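Local coordinates for uncharacterized protein from DUF35 family (Sulfolobus solfataricus, PDB 3IRB), which is of unknown function but binds a zinc ion and, with its zinc-ribbon and OB-fold domains, may have an acyl-CoA-binding role, at residues I56-R61 / V75-D80; I108-P111 / G116-C119. All coordinates share one frame; numbering follows the deposited sequence.

How the interactions relate
Both segments of interaction 1 precede those of interaction 2 in the chain, and the centres of the two contacts lie about 10 Å apart. They reach the same curled sheet, where strand 56-58 runs parallel to strand 114-123. Where the two contacts meet, V58 O faces G116 N at 3.2 Å, a probable hydrogen bond, while I77 CG2 packs on F110 CD2 at 3.6 Å. Interaction 1 joins the zinc ribbon to the chain leaving it for the OB fold, near the zinc site without touching it; interaction 2 is a hairpin contact inside the OB fold, away from the zinc. Together they tie the two domains to each other through continuous sheet and shared apolar packing.

Interaction 1: I56-R61 / V75-D80; sequences IFVPAR and VEINKD. With SO4 (sulfate ion), chain G.
The branched side chains of I56 and V75 meet methyl to methyl, CG2 of I56 lying 3.8 Å from CG2 of V75, and the two side chains cross obliquely. One step along, I77 extends its chain (chi2 165°) so that CD1 reaches CB of V58 at 3.8 Å. The same CD1 lies 4.4 Å from I56 CG2, a looser approach linking the two pairs. The beta-branched methyls of I56 and V75 and the CB of V58 put bulk close to the main chain, while isoleucine at 77 has the extra reach to span the gap with CD1. Apolar residues suit the place, since V58 is buried and packs on I45 and I113 as well.

The backbones are held apart by strand 46-49, which pairs with both strand 56-58 and strand 69-76: backbone hydrogen bonds join F57 to S48 and V75 to G47. This is the zinc-ribbon sheet, whose zinc, bound by C50, C53, C64 and C67, lies about 10 Å from the I56 side chain. The chain leaving the ribbon through I77 leads into the OB fold.

Beyond V58 the segment turns through a cis peptide bond before P59, which lies against F36 of helix 30-41. F57 points away from the 75-80 segment, and its ring instead supports R61. CD of R61 lies over the F57 ring near its rim, and a bend at chi3 (79°) sets the guanidinium so that F57 CD1 sits 3.4 Å from its plane, over its centre; the guanidinium thus overhangs the ring edge. It then offers its own edge to a sulfate, probably from the crystallisation liquor. R61 NH2 hydrogen-bonds to sulfate O4 at 2.9 Å, and R61 NH1 to both O2 and O4 of the same ion at 3.1 Å.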
loop_
_atom_site.group_PDB
_atom_site.type_symbol
_atom_site.label_atom_id
_atom_site.label_comp_id
_atom_site.label_asym_id
_atom_site.label_seq_id
_atom_site.Cartn_x
_atom_site.Cartn_y
_atom_site.Cartn_z
ATOM N N ILE A 56 -1.624 10.342 -11.164
ATOM C CA ILE A 56 -2.145 9.018 -10.926
ATOM C C ILE A 56 -2.035 8.734 -9.430
ATOM O O ILE A 56 -0.991 8.956 -8.868
ATOM C CB ILE A 56 -1.369 7.965 -11.736
ATOM C CG1 ILE A 56 -1.536 8.210 -13.243
ATOM C CG2 ILE A 56 -1.882 6.588 -11.415
ATOM C CD1 ILE A 56 -0.618 7.320 -14.127
ATOM N N PHE A 57 -3.143 8.311 -8.807
ATOM C CA PHE A 57 -3.211 8.117 -7.368
ATOM C C PHE A 57 -3.359 6.646 -7.066
ATOM O O PHE A 57 -4.132 5.947 -7.720
ATOM C CB PHE A 57 -4.409 8.827 -6.739
ATOM C CG PHE A 57 -4.420 10.307 -6.960
ATOM C CD1 PHE A 57 -3.757 11.152 -6.075
ATOM C CD2 PHE A 57 -5.044 10.847 -8.077
ATOM C CE1 PHE A 57 -3.744 12.508 -6.252
ATOM C CE2 PHE A 57 -5.033 12.218 -8.271
ATOM C CZ PHE A 57 -4.383 13.061 -7.353
ATOM N N VAL A 58 -2.656 6.191 -6.036
ATOM C CA VAL A 58 -2.852 4.844 -5.513
ATOM C C VAL A 58 -2.984 4.967 -3.983
ATOM O O VAL A 58 -2.244 5.725 -3.371
ATOM C CB VAL A 58 -1.695 3.903 -5.925
ATOM C CG1 VAL A 58 -0.365 4.270 -5.216
ATOM C CG2 VAL A 58 -2.098 2.432 -5.712
ATOM N N PRO A 59 -3.983 4.285 -3.376
ATOM C CA PRO A 59 -5.105 3.577 -4.004
ATOM C C PRO A 59 -5.953 4.550 -4.827
ATOM O O PRO A 59 -5.851 5.775 -4.653
ATOM C CB PRO A 59 -5.915 3.032 -2.820
ATOM C CG PRO A 59 -4.890 2.956 -1.684
ATOM C CD PRO A 59 -3.974 4.123 -1.913
ATOM N N ALA A 60 -6.688 4.012 -5.784
ATOM C CA ALA A 60 -7.547 4.820 -6.643
ATOM C C ALA A 60 -8.417 5.771 -5.821
ATOM O O ALA A 60 -8.924 5.422 -4.751
ATOM C CB ALA A 60 -8.412 3.940 -7.484
ATOM N N ARG A 61 -8.625 6.974 -6.326
ATOM C CA ARG A 61 -9.510 7.888 -5.656
ATOM C C ARG A 61 -10.429 8.591 -6.630
ATOM O O ARG A 61 -10.149 8.663 -7.812
ATOM C CB ARG A 61 -8.724 8.858 -4.772
ATOM C CG ARG A 61 -7.836 9.804 -5.464
ATOM C CD ARG A 61 -7.226 10.791 -4.447
ATOM N NE ARG A 61 -6.111 10.263 -3.680
ATOM C CZ ARG A 61 -5.269 11.022 -2.972
ATOM N NH1 ARG A 61 -5.410 12.350 -2.943
ATOM N NH2 ARG A 61 -4.265 10.469 -2.312
ATOM N N VAL A 75 -6.644 3.201 -13.913
ATOM C CA VAL A 75 -5.480 2.688 -14.637
ATOM C C VAL A 75 -4.808 1.584 -13.835
ATOM O O VAL A 75 -4.768 1.645 -12.611
ATOM C CB VAL A 75 -4.453 3.801 -14.967
ATOM C CG1 VAL A 75 -5.089 4.890 -15.839
ATOM C CG2 VAL A 75 -3.917 4.401 -13.733
ATOM N N GLU A 76 -4.308 0.562 -14.535
ATOM C CA GLU A 76 -3.576 -0.504 -13.880
ATOM C C GLU A 76 -2.130 -0.046 -13.693
ATOM O O GLU A 76 -1.459 0.326 -14.654
ATOM C CB GLU A 76 -3.618 -1.814 -14.689
ATOM C CG GLU A 76 -2.929 -2.959 -13.911
ATOM C CD GLU A 76 -2.946 -4.318 -14.595
ATOM O OE1 GLU A 76 -3.594 -4.473 -15.659
ATOM O OE2 GLU A 76 -2.298 -5.234 -14.023
ATOM N N ILE A 77 -1.658 -0.109 -12.456
ATOM C CA ILE A 77 -0.309 0.281 -12.120
ATOM C C ILE A 77 0.630 -0.906 -12.373
ATOM O O ILE A 77 0.265 -2.044 -12.151
ATOM C CB ILE A 77 -0.331 0.827 -10.683
ATOM C CG1 ILE A 77 -0.999 2.214 -10.746
ATOM C CG2 ILE A 77 1.061 0.974 -10.062
ATOM C CD1 ILE A 77 -1.397 2.691 -9.475
ATOM N N ASN A 78 1.822 -0.642 -12.885
ATOM C CA ASN A 78 2.824 -1.690 -13.069
ATOM C C ASN A 78 3.347 -2.182 -11.728
ATOM O O ASN A 78 4.202 -1.537 -11.086
ATOM C CB ASN A 78 3.989 -1.193 -13.927
ATOM C CG ASN A 78 4.949 -2.308 -14.323
ATOM O OD1 ASN A 78 4.997 -3.370 -13.702
ATOM N ND2 ASN A 78 5.732 -2.061 -15.372
ATOM N N LYS A 79 2.885 -3.362 -11.340
ATOM C CA LYS A 79 3.229 -3.895 -10.029
ATOM C C LYS A 79 4.719 -4.225 -9.927
ATOM O O LYS A 79 5.315 -4.108 -8.849
ATOM C CB LYS A 79 2.322 -5.080 -9.621
ATOM C CG LYS A 79 1.718 -5.900 -10.714
ATOM C CD LYS A 79 0.891 -7.042 -10.140
ATOM C CE LYS A 79 0.495 -8.016 -11.204
ATOM N NZ LYS A 79 0.156 -9.329 -10.613
ATOM N N ASP A 80 5.339 -4.555 -11.057
ATOM C CA ASP A 80 6.747 -4.842 -11.080
ATOM C C ASP A 80 7.645 -3.648 -10.752
ATOM O O ASP A 80 8.849 -3.821 -10.640
ATOM C CB ASP A 80 7.159 -5.397 -12.454
ATOM C CG ASP A 80 6.445 -6.699 -12.818
ATOM O OD1 ASP A 80 5.900 -7.395 -11.928
ATOM O OD2 ASP A 80 6.446 -7.029 -14.029
HETATM S S SO4 G . -3.115 14.155 -0.699
HETATM O O1 SO4 G . -2.005 14.907 -1.273
HETATM O O2 SO4 G . -4.376 14.727 -1.193
HETATM O O3 SO4 G . -3.050 14.197 0.748
HETATM O O4 SO4 G . -2.976 12.763 -1.082
#

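Interaction 2: I108-P111 / G116-C119; sequences IRFP and GLLC. With SO4 (sulfate ion), chain F.
I108 and L117 bond to each other twice through their backbones, as an antiparallel hydrogen-bonded pair. I108 N gives a hydrogen bond to L117 O (2.8 Å), and L117 N returns one to I108 O (2.8 Å). Beside this second bond, G116 CA comes within 3.2 Å of I108 O; glycine suits so close an approach because no beta carbon stands between the strands.

Both side chains of the pair lie on one face of the sheet. There I108 CG1 rests on C119 SG at 3.7 Å, the short cysteine side chain, with its polarisable sulfur, fitting against the isoleucine branch. L117 CD1 reaches the edge of the F110 ring, 4.2 Å from CE1, and the ring also touches A82.

R109 points away from the 116-119 segment, though its CG passes G116. A bend at chi3 (74°) turns the guanidinium back to the hairpin turn, where NE and NH2 donate hydrogen bonds to the carbonyl oxygens of G115 and I113, fixing its rotation. A sulfate, probably from the crystallisation liquor, has O3 over one guanidinium face and takes a weak bond from R109 NH1 to O1 (2.8 Å). Along the other edge of strand 98-109, R109 is backbone-bonded to Y83 of strand 83-92, giving the three-stranded antiparallel meander (83-92, 98-109, 114-123) characteristic of an OB fold.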
loop_
_atom_site.group_PDB
_atom_site.type_symbol
_atom_site.label_atom_id
_atom_site.label_comp_id
_atom_site.label_asym_id
_atom_site.label_seq_id
_atom_site.Cartn_x
_atom_site.Cartn_y
_atom_site.Cartn_z
ATOM N N ILE A 108 5.254 1.538 0.421
ATOM C CA ILE A 108 5.664 1.030 -0.864
ATOM C C ILE A 108 5.095 2.003 -1.897
ATOM O O ILE A 108 3.915 2.361 -1.831
ATOM C CB ILE A 108 5.099 -0.360 -1.134
ATOM C CG1 ILE A 108 5.618 -1.371 -0.107
ATOM C CG2 ILE A 108 5.368 -0.786 -2.577
ATOM C CD1 ILE A 108 7.108 -1.524 -0.052
ATOM N N ARG A 109 5.938 2.438 -2.816
ATOM C CA ARG A 109 5.511 3.386 -3.854
ATOM C C ARG A 109 5.832 2.882 -5.239
ATOM O O ARG A 109 6.504 1.877 -5.416
ATOM C CB ARG A 109 6.173 4.741 -3.652
ATOM C CG ARG A 109 5.739 5.449 -2.344
ATOM C CD ARG A 109 6.189 6.883 -2.311
ATOM N NE ARG A 109 5.364 7.682 -3.206
ATOM C CZ ARG A 109 5.595 8.942 -3.544
ATOM N NH1 ARG A 109 6.652 9.596 -3.062
ATOM N NH2 ARG A 109 4.764 9.551 -4.380
ATOM N N PHE A 110 5.363 3.633 -6.228
ATOM C CA PHE A 110 5.600 3.317 -7.630
ATOM C C PHE A 110 6.051 4.612 -8.287
ATOM O O PHE A 110 5.476 5.662 -8.001
ATOM C CB PHE A 110 4.308 2.823 -8.293
ATOM C CG PHE A 110 3.689 1.653 -7.597
ATOM C CD1 PHE A 110 2.842 1.838 -6.545
ATOM C CD2 PHE A 110 3.985 0.357 -7.993
ATOM C CE1 PHE A 110 2.297 0.763 -5.873
ATOM C CE2 PHE A 110 3.436 -0.726 -7.335
ATOM C CZ PHE A 110 2.599 -0.518 -6.263
ATOM N N PRO A 111 7.049 4.544 -9.174
ATOM C CA PRO A 111 7.567 5.756 -9.827
ATOM C C PRO A 111 6.452 6.577 -10.506
ATOM O O PRO A 111 5.626 6.018 -11.216
ATOM C CB PRO A 111 8.534 5.226 -10.886
ATOM C CG PRO A 111 8.651 3.770 -10.675
ATOM C CD PRO A 111 7.679 3.310 -9.665
ATOM N N GLY A 116 0.738 5.694 -2.196
ATOM C CA GLY A 116 1.523 4.509 -1.937
ATOM C C GLY A 116 0.696 3.562 -1.116
ATOM O O GLY A 116 -0.464 3.835 -0.852
ATOM N N LEU A 117 1.306 2.455 -0.713
ATOM C CA LEU A 117 0.620 1.423 -0.005
ATOM C C LEU A 117 1.404 1.128 1.264
ATOM O O LEU A 117 2.605 0.839 1.186
ATOM C CB LEU A 117 0.542 0.181 -0.893
ATOM C CG LEU A 117 -0.333 0.368 -2.123
ATOM C CD1 LEU A 117 -0.240 -0.877 -2.991
ATOM C CD2 LEU A 117 -1.745 0.680 -1.745
ATOM N N LEU A 118 0.731 1.215 2.412
ATOM C CA LEU A 118 1.307 0.791 3.694
ATOM C C LEU A 118 1.204 -0.724 3.771
ATOM O O LEU A 118 0.099 -1.261 3.783
ATOM C CB LEU A 118 0.567 1.470 4.844
ATOM C CG LEU A 118 1.167 1.430 6.240
ATOM C CD1 LEU A 118 2.572 2.052 6.268
ATOM C CD2 LEU A 118 0.207 2.148 7.195
ATOM N N CYS A 119 2.357 -1.387 3.813
ATOM C CA CYS A 119 2.462 -2.817 3.656
ATOM C C CYS A 119 3.340 -3.423 4.715
ATOM O O CYS A 119 4.183 -2.754 5.318
ATOM C CB CYS A 119 3.118 -3.151 2.293
ATOM S SG CYS A 119 2.268 -2.586 0.830
HETATM S S SO4 F . 6.867 10.353 0.411
HETATM O O1 SO4 F . 7.773 9.689 -0.531
HETATM O O2 SO4 F . 6.911 9.677 1.708
HETATM O O3 SO4 F . 5.500 10.275 -0.133
HETATM O O4 SO4 F . 7.327 11.743 0.545
#